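Long-range contacts in ribosomal-protein-serine acetyltransferase, putative (Vibrio cholerae O1 biovar eltor, PDB 2FCK), which probably transfers an acetyl group from acetyl-CoA to a protein N-terminus, as a putative GNAT-family ribosomal-protein-serine acetyltransferase: residues Gln13-Arg18 and Gln112-Glu117; Arg33-Leu38 and Ile105-Gln110. All blocks are in the same frame, centred on the assembly; numbering follows the deposited sequence.

Contact 1: Gln13-Arg18 and Gln112-Glu117; sequences QRLQLR and QGYGKE. With NO3 (nitrate ion), chain D.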
ATOM      1  N   GLN A  13      -5.476 -14.467 -25.803  1.00 42.04           N
ATOM      2  CA  GLN A  13      -5.449 -14.958 -27.190  1.00 41.36           C
ATOM      3  C   GLN A  13      -4.015 -15.096 -27.731  1.00 41.55           C
ATOM      4  O   GLN A  13      -3.642 -16.123 -28.363  1.00 41.97           O
ATOM      5  CB  GLN A  13      -6.265 -14.015 -28.096  1.00 41.71           C
ATOM      6  CG  GLN A  13      -6.213 -14.489 -29.537  1.00 43.02           C
ATOM      7  CD  GLN A  13      -6.674 -13.451 -30.541  1.00 42.23           C
ATOM      8  OE1 GLN A  13      -6.991 -12.319 -30.200  1.00 46.05           O
ATOM      9  NE2 GLN A  13      -6.643 -13.833 -31.816  1.00 45.47           N
ATOM     10  N   ARG A  14      -3.205 -14.072 -27.477  1.00 41.45           N
ATOM     11  CA  ARG A  14      -1.868 -14.012 -28.074  1.00 41.85           C
ATOM     12  C   ARG A  14      -0.689 -14.194 -27.106  1.00 42.01           C
ATOM     13  O   ARG A  14       0.446 -14.407 -27.557  1.00 42.55           O
ATOM     14  CB  ARG A  14      -1.709 -12.710 -28.848  1.00 41.55           C
ATOM     15  CG  ARG A  14      -2.749 -12.516 -29.980  1.00 42.86           C
ATOM     16  CD  ARG A  14      -2.511 -11.200 -30.651  1.00 44.87           C
ATOM     17  NE  ARG A  14      -2.786 -10.068 -29.764  1.00 43.55           N
ATOM     18  CZ  ARG A  14      -2.613  -8.795 -30.108  1.00 45.37           C
ATOM     19  NH1 ARG A  14      -2.899  -7.818 -29.249  1.00 45.24           N
ATOM     20  NH2 ARG A  14      -2.179  -8.495 -31.346  1.00 48.17           N
ATOM     21  N   LEU A  15      -0.976 -14.144 -25.803  1.00 40.98           N
ATOM     22  CA  LEU A  15       0.066 -13.999 -24.755  1.00 40.56           C
ATOM     23  C   LEU A  15      -0.049 -15.005 -23.622  1.00 41.76           C
ATOM     24  O   LEU A  15      -1.144 -15.503 -23.304  1.00 42.63           O
ATOM     25  CB  LEU A  15       0.084 -12.549 -24.162  1.00 40.44           C
ATOM     26  CG  LEU A  15       0.164 -11.407 -25.152  1.00 40.88           C
ATOM     27  CD1 LEU A  15      -0.032 -10.039 -24.409  1.00 40.81           C
ATOM     28  CD2 LEU A  15       1.467 -11.478 -25.983  1.00 40.73           C
ATOM     29  N   GLN A  16       1.100 -15.283 -23.003  1.00 40.40           N
ATOM     30  CA  GLN A  16       1.173 -16.197 -21.885  1.00 41.32           C
ATOM     31  C   GLN A  16       1.900 -15.436 -20.794  1.00 41.45           C
ATOM     32  O   GLN A  16       3.056 -15.037 -20.990  1.00 41.49           O
ATOM     33  CB  GLN A  16       1.973 -17.438 -22.297  1.00 41.65           C
ATOM     34  CG  GLN A  16       2.155 -18.432 -21.211  1.00 43.06           C
ATOM     35  CD  GLN A  16       3.202 -19.472 -21.597  1.00 45.99           C
ATOM     36  OE1 GLN A  16       4.314 -19.128 -22.035  1.00 46.68           O
ATOM     37  NE2 GLN A  16       2.823 -20.736 -21.504  1.00 46.23           N
ATOM     38  N   LEU A  17       1.218 -15.241 -19.669  1.00 40.09           N
ATOM     39  CA  LEU A  17       1.764 -14.503 -18.533  1.00 40.68           C
ATOM     40  C   LEU A  17       2.177 -15.565 -17.506  1.00 40.92           C
ATOM     41  O   LEU A  17       1.320 -16.311 -17.033  1.00 40.70           O
ATOM     42  CB  LEU A  17       0.693 -13.559 -17.921  1.00 41.10           C
ATOM     43  CG  LEU A  17       0.494 -12.199 -18.610  1.00 39.80           C
ATOM     44  CD1 LEU A  17       0.027 -12.353 -20.090  1.00 41.50           C
ATOM     45  CD2 LEU A  17      -0.555 -11.463 -17.803  1.00 41.05           C
ATOM     46  N   ARG A  18       3.455 -15.594 -17.120  1.00 40.07           N
ATOM     47  CA  ARG A  18       3.966 -16.642 -16.225  1.00 39.26           C
ATOM     48  C   ARG A  18       5.305 -16.240 -15.621  1.00 39.68           C
ATOM     49  O   ARG A  18       5.931 -15.268 -16.063  1.00 39.83           O
ATOM     50  CB  ARG A  18       4.153 -17.948 -17.018  1.00 37.72           C
ATOM     51  CG  ARG A  18       5.081 -17.830 -18.263  1.00 38.05           C
ATOM     52  CD  ARG A  18       5.497 -19.225 -18.717  1.00 38.73           C
ATOM     53  NE  ARG A  18       6.287 -19.215 -19.940  1.00 41.48           N
ATOM     54  CZ  ARG A  18       7.611 -19.095 -19.969  1.00 43.75           C
ATOM     55  NH1 ARG A  18       8.281 -18.900 -18.834  1.00 39.59           N
ATOM     56  NH2 ARG A  18       8.250 -19.130 -21.134  1.00 44.09           N
ATOM     57  N   GLN A 112       1.677  -3.466 -31.219  1.00 55.97           N
ATOM     58  CA  GLN A 112       0.755  -4.580 -31.519  1.00 55.45           C
ATOM     59  C   GLN A 112      -0.403  -4.777 -30.502  1.00 53.82           C
ATOM     60  O   GLN A 112      -1.206  -5.716 -30.634  1.00 53.78           O
ATOM     61  CB  GLN A 112       1.551  -5.882 -31.643  1.00 56.15           C
ATOM     62  CG  GLN A 112       2.559  -5.877 -32.793  1.00 59.40           C
ATOM     63  CD  GLN A 112       3.414  -7.115 -32.798  1.00 64.64           C
ATOM     64  OE1 GLN A 112       2.934  -8.214 -33.110  1.00 67.37           O
ATOM     65  NE2 GLN A 112       4.698  -6.955 -32.463  1.00 64.84           N
ATOM     66  N   GLY A 113      -0.475  -3.904 -29.500  1.00 50.50           N
ATOM     67  CA  GLY A 113      -1.516  -3.985 -28.488  1.00 48.54           C
ATOM     68  C   GLY A 113      -1.217  -5.040 -27.426  1.00 46.06           C
ATOM     69  O   GLY A 113      -2.102  -5.366 -26.639  1.00 44.24           O
ATOM     70  N   TYR A 114       0.020  -5.551 -27.372  1.00 44.95           N
ATOM     71  CA  TYR A 114       0.405  -6.526 -26.324  1.00 43.67           C
ATOM     72  C   TYR A 114       0.351  -5.930 -24.924  1.00 42.62           C
ATOM     73  O   TYR A 114       0.016  -6.628 -23.951  1.00 43.34           O
ATOM     74  CB  TYR A 114       1.804  -7.090 -26.547  1.00 44.13           C
ATOM     75  CG  TYR A 114       1.912  -8.077 -27.724  1.00 43.90           C
ATOM     76  CD1 TYR A 114       3.147  -8.584 -28.101  1.00 45.59           C
ATOM     77  CD2 TYR A 114       0.786  -8.495 -28.414  1.00 44.07           C
ATOM     78  CE1 TYR A 114       3.273  -9.507 -29.134  1.00 46.21           C
ATOM     79  CE2 TYR A 114       0.893  -9.429 -29.470  1.00 47.35           C
ATOM     80  CZ  TYR A 114       2.143  -9.912 -29.819  1.00 47.69           C
ATOM     81  OH  TYR A 114       2.247 -10.815 -30.858  1.00 46.82           O
ATOM     82  N   GLY A 115       0.713  -4.653 -24.804  1.00 42.91           N
ATOM     83  CA  GLY A 115       0.673  -4.033 -23.469  1.00 42.35           C
ATOM     84  C   GLY A 115      -0.739  -3.967 -22.900  1.00 41.63           C
ATOM     85  O   GLY A 115      -0.991  -4.303 -21.728  1.00 41.36           O
ATOM     86  N   LYS A 116      -1.683  -3.598 -23.756  1.00 41.26           N
ATOM     87  CA  LYS A 116      -3.085  -3.517 -23.340  1.00 41.93           C
ATOM     88  C   LYS A 116      -3.617  -4.947 -23.054  1.00 39.76           C
ATOM     89  O   LYS A 116      -4.301  -5.162 -22.043  1.00 40.71           O
ATOM     90  CB  LYS A 116      -3.945  -2.835 -24.420  1.00 42.27           C
ATOM     91  CG  LYS A 116      -5.371  -2.601 -23.932  1.00 45.70           C
ATOM     92  CD  LYS A 116      -6.180  -1.897 -25.000  1.00 52.45           C
ATOM     93  CE  LYS A 116      -7.617  -1.741 -24.591  1.00 55.32           C
ATOM     94  NZ  LYS A 116      -8.319  -1.118 -25.759  1.00 59.87           N
ATOM     95  N   GLU A 117      -3.250  -5.914 -23.872  1.00 40.10           N
ATOM     96  CA  GLU A 117      -3.734  -7.272 -23.677  1.00 39.58           C
ATOM     97  C   GLU A 117      -3.169  -7.859 -22.357  1.00 39.88           C
ATOM     98  O   GLU A 117      -3.907  -8.434 -21.565  1.00 40.52           O
ATOM     99  CB  GLU A 117      -3.338  -8.154 -24.884  1.00 39.42           C
ATOM    100  CG  GLU A 117      -3.870  -9.585 -24.825  1.00 39.62           C
ATOM    101  CD  GLU A 117      -3.591 -10.322 -26.124  1.00 39.50           C
ATOM    102  OE1 GLU A 117      -3.507  -9.668 -27.184  1.00 46.09           O
ATOM    103  OE2 GLU A 117      -3.436 -11.552 -26.105  1.00 42.42           O
TER
HETATM  104  N   NO3 D 303      -0.393  -1.265 -25.895  1.00 31.27           N
HETATM  105  O1  NO3 D 303       0.883  -1.013 -25.446  1.00 31.23           O
HETATM  106  O2  NO3 D 303      -1.361  -0.308 -26.056  1.00 33.96           O
HETATM  107  O3  NO3 D 303      -0.771  -2.537 -26.171  1.00 31.55           O
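Arg14 and Glu117 meet side-on in a salt bridge, their guanidinium and carboxylate planes 14° apart. Glu117 OE1 takes Arg14 NE at 2.7 Å on its syn lone pair and Arg14 NH1 at 2.8 Å. Glu117 OE2 accepts from Arg14 N at 2.9 Å and also bonds Thr12. The extended glutamate (chi1 -176°) carries its carboxylate from helix 114-129 out to the loop just before strand 15-18. Arginine suits the facing position, having donors left over: Arg14 NH1 and NH2 both bond Gln112 O at 3.0 Å. One guanidinium face lies over Tyr114 CE2, the ring turned 83° to it. Leucine's branched end gives each neighbour a methyl: Leu15 CD2 lies 3.8 Å from the Tyr114 ring centroid in a CH-pi contact, while CD1 packs on Glu117 CB. Tyrosine offers that broad face and a hydroxyl for Glu77. Gly113, the positive-phi N-cap, and Gly115 fit, with Gln110, the Q-x-x-G-x-G loop that holds the acetyl-CoA pyrophosphate in GNAT enzymes; the contact probably braces it. A nitrate at Lys116 N, its exact place doubtful, is consistent with an anion site. Bonds on its nitrogens should restrict how the Arg14 guanidinium turns, and its charge would probably favour an ionised Glu117.

Contact 2: Arg33-Leu38 and Ile105-Gln110; sequences RQSQTL and IGDRYQ. With NO3 (nitrate ion), chain L; NO3 (nitrate ion), chain C.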
ATOM      1  N   ARG A  33      18.086  -5.425 -24.088  1.00 32.45           N
ATOM      2  CA  ARG A  33      19.110  -4.978 -25.013  1.00 32.73           C
ATOM      3  C   ARG A  33      18.469  -4.423 -26.272  1.00 31.26           C
ATOM      4  O   ARG A  33      19.085  -3.585 -26.945  1.00 31.88           O
ATOM      5  CB  ARG A  33      20.061  -6.088 -25.393  1.00 32.86           C
ATOM      6  CG  ARG A  33      21.485  -5.893 -24.941  1.00 38.62           C
ATOM      7  CD  ARG A  33      21.702  -6.428 -23.600  1.00 46.02           C
ATOM      8  NE  ARG A  33      23.132  -6.478 -23.291  1.00 48.46           N
ATOM      9  CZ  ARG A  33      23.774  -5.619 -22.489  1.00 51.30           C
ATOM     10  NH1 ARG A  33      23.141  -4.597 -21.920  1.00 48.99           N
ATOM     11  NH2 ARG A  33      25.077  -5.780 -22.276  1.00 51.02           N
ATOM     12  N   GLN A  34      17.291  -4.956 -26.624  1.00 30.00           N
ATOM     13  CA  GLN A  34      16.676  -4.576 -27.898  1.00 31.19           C
ATOM     14  C   GLN A  34      15.893  -3.267 -27.759  1.00 33.07           C
ATOM     15  O   GLN A  34      15.576  -2.651 -28.785  1.00 36.04           O
ATOM     16  CB  GLN A  34      15.731  -5.642 -28.426  1.00 30.89           C
ATOM     17  CG  GLN A  34      16.505  -6.814 -29.039  1.00 29.20           C
ATOM     18  CD  GLN A  34      17.441  -6.386 -30.148  1.00 27.82           C
ATOM     19  OE1 GLN A  34      17.005  -5.666 -31.057  1.00 29.39           O
ATOM     20  NE2 GLN A  34      18.723  -6.857 -30.148  1.00 26.90           N
ATOM     21  N   SER A  35      15.656  -2.833 -26.535  1.00 34.03           N
ATOM     22  CA  SER A  35      14.830  -1.646 -26.320  1.00 35.65           C
ATOM     23  C   SER A  35      15.649  -0.349 -26.260  1.00 36.14           C
ATOM     24  O   SER A  35      16.620  -0.256 -25.511  1.00 36.36           O
ATOM     25  CB  SER A  35      14.033  -1.788 -25.031  1.00 37.09           C
ATOM     26  OG  SER A  35      13.396  -0.531 -24.777  1.00 41.43           O
ATOM     27  N   GLN A  36      15.253   0.650 -27.044  1.00 34.93           N
ATOM     28  CA  GLN A  36      15.911   1.963 -27.007  1.00 36.85           C
ATOM     29  C   GLN A  36      15.814   2.618 -25.624  1.00 37.08           C
ATOM     30  O   GLN A  36      16.729   3.356 -25.209  1.00 37.39           O
ATOM     31  CB  GLN A  36      15.253   2.874 -28.043  1.00 35.59           C
ATOM     32  CG  GLN A  36      15.725   4.320 -28.025  1.00 37.69           C
ATOM     33  CD  GLN A  36      15.169   5.106 -29.205  1.00 39.04           C
ATOM     34  OE1 GLN A  36      14.271   4.644 -29.903  1.00 44.74           O
ATOM     35  NE2 GLN A  36      15.682   6.294 -29.410  1.00 43.81           N
ATOM     36  N   THR A  37      14.718   2.338 -24.921  1.00 38.80           N
ATOM     37  CA  THR A  37      14.355   3.107 -23.707  1.00 40.70           C
ATOM     38  C   THR A  37      14.169   2.347 -22.400  1.00 40.76           C
ATOM     39  O   THR A  37      14.225   2.968 -21.337  1.00 40.39           O
ATOM     40  CB  THR A  37      13.050   3.911 -23.901  1.00 40.95           C
ATOM     41  OG1 THR A  37      11.967   2.999 -24.153  1.00 44.59           O
ATOM     42  CG2 THR A  37      13.196   4.907 -25.022  1.00 43.52           C
ATOM     43  N   LEU A  38      13.897   1.038 -22.438  1.00 39.33           N
ATOM     44  CA  LEU A  38      13.621   0.315 -21.193  1.00 40.93           C
ATOM     45  C   LEU A  38      14.707   0.460 -20.129  1.00 41.20           C
ATOM     46  O   LEU A  38      14.384   0.557 -18.938  1.00 41.33           O
ATOM     47  CB  LEU A  38      13.339  -1.175 -21.472  1.00 41.25           C
ATOM     48  CG  LEU A  38      11.934  -1.496 -22.012  1.00 44.47           C
ATOM     49  CD1 LEU A  38      11.862  -2.956 -22.447  1.00 46.09           C
ATOM     50  CD2 LEU A  38      10.904  -1.271 -20.933  1.00 47.60           C
ATOM     51  N   ILE A 105       6.767  -2.723 -21.179  1.00 45.17           N
ATOM     52  CA  ILE A 105       6.544  -3.484 -22.396  1.00 45.13           C
ATOM     53  C   ILE A 105       7.449  -2.862 -23.461  1.00 47.87           C
ATOM     54  O   ILE A 105       7.547  -1.636 -23.533  1.00 47.58           O
ATOM     55  CB  ILE A 105       5.053  -3.382 -22.903  1.00 46.49           C
ATOM     56  CG1 ILE A 105       4.051  -3.836 -21.819  1.00 47.72           C
ATOM     57  CG2 ILE A 105       4.859  -4.157 -24.214  1.00 44.37           C
ATOM     58  CD1 ILE A 105       4.024  -5.348 -21.613  1.00 47.74           C
ATOM     59  N   GLY A 106       8.108  -3.724 -24.231  1.00 47.48           N
ATOM     60  CA  GLY A 106       9.006  -3.273 -25.279  1.00 50.48           C
ATOM     61  C   GLY A 106       8.223  -2.500 -26.318  1.00 51.36           C
ATOM     62  O   GLY A 106       7.106  -2.877 -26.691  1.00 50.76           O
ATOM     63  N   ASP A 107       8.846  -1.400 -26.745  1.00 53.10           N
ATOM     64  CA  ASP A 107       8.398  -0.436 -27.704  1.00 54.09           C
ATOM     65  C   ASP A 107       7.661  -1.098 -28.924  1.00 53.59           C
ATOM     66  O   ASP A 107       6.514  -0.744 -29.250  1.00 53.15           O
ATOM     67  CB  ASP A 107       9.657   0.425 -28.083  1.00 54.86           C
ATOM     68  CG  ASP A 107      10.664   0.669 -26.842  1.00 56.92           C
ATOM     69  OD1 ASP A 107      11.299   1.767 -26.732  1.00 57.74           O
ATOM     70  OD2 ASP A 107      10.846  -0.208 -25.947  1.00 54.66           O
ATOM     71  N   ARG A 108       8.275  -2.115 -29.531  1.00 53.26           N
ATOM     72  CA  ARG A 108       7.746  -2.753 -30.750  1.00 53.19           C
ATOM     73  C   ARG A 108       6.457  -3.553 -30.497  1.00 53.30           C
ATOM     74  O   ARG A 108       5.655  -3.767 -31.427  1.00 53.60           O
ATOM     75  CB  ARG A 108       8.815  -3.634 -31.368  1.00 53.55           C
ATOM     76  CG  ARG A 108       8.666  -5.121 -31.078  1.00 54.20           C
ATOM     77  CD  ARG A 108       9.770  -5.929 -31.723  1.00 55.34           C
ATOM     78  NE  ARG A 108      11.045  -5.674 -31.072  1.00 53.84           N
ATOM     79  CZ  ARG A 108      12.100  -5.154 -31.670  1.00 52.49           C
ATOM     80  NH1 ARG A 108      13.199  -4.938 -30.943  1.00 51.92           N
ATOM     81  NH2 ARG A 108      12.058  -4.838 -32.974  1.00 47.94           N
ATOM     82  N   TYR A 109       6.259  -3.958 -29.239  1.00 52.62           N
ATOM     83  CA  TYR A 109       5.137  -4.831 -28.842  1.00 52.81           C
ATOM     84  C   TYR A 109       3.898  -4.034 -28.384  1.00 53.17           C
ATOM     85  O   TYR A 109       2.745  -4.472 -28.535  1.00 52.34           O
ATOM     86  CB  TYR A 109       5.599  -5.824 -27.761  1.00 52.58           C
ATOM     87  CG  TYR A 109       6.748  -6.693 -28.247  1.00 51.52           C
ATOM     88  CD1 TYR A 109       6.581  -7.530 -29.337  1.00 52.81           C
ATOM     89  CD2 TYR A 109       8.020  -6.606 -27.663  1.00 48.81           C
ATOM     90  CE1 TYR A 109       7.625  -8.305 -29.830  1.00 52.14           C
ATOM     91  CE2 TYR A 109       9.095  -7.392 -28.154  1.00 50.75           C
ATOM     92  CZ  TYR A 109       8.884  -8.228 -29.243  1.00 52.27           C
ATOM     93  OH  TYR A 109       9.908  -9.025 -29.746  1.00 51.43           O
ATOM     94  N   GLN A 110       4.153  -2.858 -27.848  1.00 52.74           N
ATOM     95  CA  GLN A 110       3.083  -1.876 -27.596  1.00 54.13           C
ATOM     96  C   GLN A 110       2.322  -1.550 -28.894  1.00 54.41           C
ATOM     97  O   GLN A 110       1.093  -1.506 -28.942  1.00 53.94           O
ATOM     98  CB  GLN A 110       3.687  -0.604 -27.016  1.00 53.96           C
ATOM     99  CG  GLN A 110       4.228  -0.813 -25.605  1.00 55.06           C
ATOM    100  CD  GLN A 110       4.511   0.499 -24.889  1.00 61.65           C
ATOM    101  OE1 GLN A 110       3.926   1.537 -25.215  1.00 61.55           O
ATOM    102  NE2 GLN A 110       5.414   0.460 -23.905  1.00 61.89           N
TER
HETATM  103  N   NO3 L 311      11.198  -2.978 -28.287  1.00 41.11           N
HETATM  104  O1  NO3 L 311      10.990  -1.808 -29.014  1.00 41.86           O
HETATM  105  O2  NO3 L 311      12.403  -3.195 -27.643  1.00 37.98           O
HETATM  106  O3  NO3 L 311      10.192  -3.929 -28.195  1.00 42.22           O
HETATM  107  N   NO3 C 302       5.562   0.448 -20.781  1.00 40.97           N
HETATM  108  O1  NO3 C 302       6.872   0.130 -21.118  1.00 40.47           O
HETATM  109  O2  NO3 C 302       5.322   1.158 -19.621  1.00 43.06           O
HETATM  110  O3  NO3 C 302       4.485   0.060 -21.563  1.00 42.35           O
HETATM  111  O   HOH W   1      15.265  -3.659 -31.782  1.00 21.06           O
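Two hydroxyls of the loop after helix 25-33 hold the carboxylate of Asp107. Ser35 OG donates to Asp107 OD2 at 2.8 Å and Thr37 OG1 to Asp107 OD1 at 2.9 Å, each on the syn side and roughly 30° out of the carboxylate plane. A short aspartate suits the first turn of helix 107-110, offering one oxygen to each hydroxyl. Ser35 does double duty. At chi1 172° its hydroxyl lies opposite the backbone N and beside the carbonyl carbon, where it accepts from the backbone N of Thr37 in an ST turn. Leu38 N also donates to Ser35 OG, at 2.9 Å, in an ST motif. The serine thus folds its own loop while pointing its proton at Asp107.

A water carries the second polar link: it accepts from Arg108 NH1 and donates to both Gln34 O and Gln34 OE1, the latter at 2.8 Å. The long arginine, bent at chi3 (70°), also sets NH1 against Gln34 CB, which lies near the guanidinium plane.

Apolar contact is slight. Leu38 CD1 touches CA of Gly106, the N-cap residue of the short helix, at 4.0 Å.

Nitrate ions, probably from the crystallisation liquor, occupy the neighbourhood. One, less certainly placed, lies between the segments and accepts at O3 from Arg108 N at 3.0 Å; O1 of another accepts from Ile105 N at 2.9 Å. The arrangement joins the loop to the turn leaving strand 98-105 toward helix 114-129, consistent with the strand-to-helix passage that in GNAT acetyltransferases borders the acetyl-CoA site.

Both contacts are partly buried, with their centres 14 Å apart, and contact 2 is nested in the loop that contact 1 closes. They share no element, but their later segments are consecutive: helix 107-110 leads into helix 114-129, and Tyr109 O probably accepts a hydrogen bond from Tyr114 N, while Ile105 CG1 packs on Gly115 CA. Contact 1 ties that longer helix to strand 15-18, combining buried Leu15 and Tyr114 with an ionic pair at the partly exposed margin. Contact 2 ties the preceding turn to an irregular loop, with less surface buried and chiefly through hydroxyl-carboxylate bonds and water. The passage is therefore held at two successive places along the chain by different chemistry.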